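Local coordinates for FixK2 protein (Bradyrhizobium japonicum, PDB 4I2O) that binds DNA and probably regulates transcription as a CRP/FNR-superfamily factor connected with nitrogen fixation, at residues T66-S71 / E105-T110. The protein carries 1 engineered substitution. Numbering follows the deposited sequence.
Sequences TGAVRS and EAIIDT
R70 and E105 form an antiparallel hydrogen-bonded pair: R70 N reaches E105 O at 2.9 Å and E105 N returns to R70 O at 3.0 Å. V69 and A106 are the adjoining non-hydrogen-bonded pair. Next along the pairing, I107 N bonds to A68 O at 2.8 Å, and A68 N donates to T110 OG1 at 3.0 Å. That OG1 itself donates to I108 O, so it ties the backbone of 66-71 to the 107-110 segment.

The ionic contact lies on the R70/E105 face of the sheet. R70 NE meets E105 OE1 at 3.0 Å, nearly along the C-O axis, while NH2 reaches the same OE1 from above the carboxylate plane. OE1 lies only 3° out of the guanidinium plane; the carboxylate plane stands 82° from it. With CG between backbone N and carbonyl carbon (chi1 56°), the extended R70 chain runs over to 105-110, where a water links NH1 to I107 O. NH1 and NH2 also form salt bridges with D186 and D48, respectively. With an alanine here, E105, D48 and D186 would probably be left without their shared cation.

Among apolar contacts, I107 CD1 is 4.0 Å from A68 CB; I107 CG1 lies obliquely against the guanidinium. I108 CD1 rests against G67 CA at 3.8 Å; a side chain at G67 would clash with T110 OG1, and its backbone angles, with a positive phi, independently call for glycine.

The pairing joins strands 69-74 and 103-106, central neighbours in one antiparallel sheet of the cyclic nucleotide-binding-like domain. Strand 80-86 borders 69-74, contributing F85 against R70 and I107. P181 and M182 cover the 107-110 segment, and the R70-D186 salt bridge links this sheet to helix 184-191 of the Crp-like helix-turn-helix domain.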
# COMPACT_ATOMS: atom_id res chain seq x y z
N THR A 66 -19.24 12.35 -11.75
CA THR A 66 -18.35 13.21 -12.55
C THR A 66 -17.33 13.85 -11.67
O THR A 66 -17.55 13.97 -10.47
CB THR A 66 -19.12 14.35 -13.24
OG1 THR A 66 -19.74 15.19 -12.24
CG2 THR A 66 -20.25 13.79 -14.16
N GLY A 67 -16.21 14.27 -12.27
CA GLY A 67 -15.13 14.91 -11.54
C GLY A 67 -14.01 13.96 -11.09
O GLY A 67 -13.64 13.06 -11.81
N ALA A 68 -13.42 14.23 -9.93
CA ALA A 68 -12.23 13.47 -9.51
C ALA A 68 -11.96 13.77 -8.05
O ALA A 68 -12.16 14.90 -7.59
CB ALA A 68 -10.99 13.88 -10.37
N VAL A 69 -11.42 12.77 -7.36
CA VAL A 69 -11.21 12.86 -5.90
C VAL A 69 -9.79 12.38 -5.59
O VAL A 69 -9.30 11.45 -6.21
CB VAL A 69 -12.27 11.96 -5.19
CG1 VAL A 69 -12.02 11.91 -3.64
CG2 VAL A 69 -13.70 12.53 -5.45
N ARG A 70 -9.14 13.00 -4.62
CA ARG A 70 -7.86 12.43 -4.12
C ARG A 70 -7.98 11.93 -2.69
O ARG A 70 -8.62 12.58 -1.87
CB ARG A 70 -6.75 13.50 -4.22
CG ARG A 70 -7.11 14.81 -3.48
CD ARG A 70 -5.94 15.93 -3.56
NE ARG A 70 -6.47 17.16 -2.99
CZ ARG A 70 -6.87 18.22 -3.70
NH1 ARG A 70 -6.68 18.33 -5.01
NH2 ARG A 70 -7.41 19.25 -3.07
N SER A 71 -7.37 10.78 -2.39
CA SER A 71 -7.33 10.22 -1.04
C SER A 71 -5.88 10.34 -0.60
O SER A 71 -5.00 9.99 -1.38
CB SER A 71 -7.71 8.70 -1.02
OG SER A 71 -9.12 8.53 -1.20
N GLU A 105 -10.68 14.41 -0.78
CA GLU A 105 -11.05 15.78 -1.17
C GLU A 105 -11.37 15.79 -2.63
O GLU A 105 -10.73 15.12 -3.42
CB GLU A 105 -9.86 16.76 -0.98
CG GLU A 105 -9.72 17.38 0.38
CD GLU A 105 -8.44 18.22 0.52
OE1 GLU A 105 -7.49 18.02 -0.29
OE2 GLU A 105 -8.38 19.04 1.48
N ALA A 106 -12.34 16.63 -3.02
CA ALA A 106 -12.60 16.83 -4.45
C ALA A 106 -11.44 17.58 -5.08
O ALA A 106 -11.01 18.60 -4.57
CB ALA A 106 -13.90 17.62 -4.66
N ILE A 107 -10.95 17.08 -6.22
CA ILE A 107 -9.86 17.75 -6.97
C ILE A 107 -10.43 18.88 -7.82
O ILE A 107 -9.78 19.93 -8.00
CB ILE A 107 -9.12 16.76 -7.86
CG1 ILE A 107 -8.45 15.71 -6.97
CG2 ILE A 107 -8.02 17.44 -8.67
CD1 ILE A 107 -7.98 14.49 -7.81
N ILE A 108 -11.65 18.64 -8.32
CA ILE A 108 -12.41 19.63 -9.15
C ILE A 108 -13.85 19.45 -8.72
O ILE A 108 -14.15 18.51 -8.01
CB ILE A 108 -12.28 19.33 -10.67
CG1 ILE A 108 -12.49 17.83 -10.97
CG2 ILE A 108 -10.88 19.76 -11.20
CD1 ILE A 108 -12.57 17.50 -12.47
N ASP A 109 -14.74 20.38 -9.10
CA ASP A 109 -16.16 20.12 -8.79
C ASP A 109 -16.53 18.68 -9.15
O ASP A 109 -16.22 18.24 -10.29
CB ASP A 109 -17.07 21.08 -9.59
CG ASP A 109 -16.97 22.51 -9.12
OD1 ASP A 109 -16.29 22.73 -8.11
OD2 ASP A 109 -17.59 23.42 -9.74
N THR A 110 -17.20 17.97 -8.23
CA THR A 110 -17.39 16.51 -8.38
C THR A 110 -18.80 16.14 -7.94
O THR A 110 -19.29 16.67 -6.93
CB THR A 110 -16.38 15.80 -7.49
OG1 THR A 110 -15.08 15.99 -8.10
CG2 THR A 110 -16.63 14.27 -7.42
O HOH W 1 -7.73 20.76 -6.48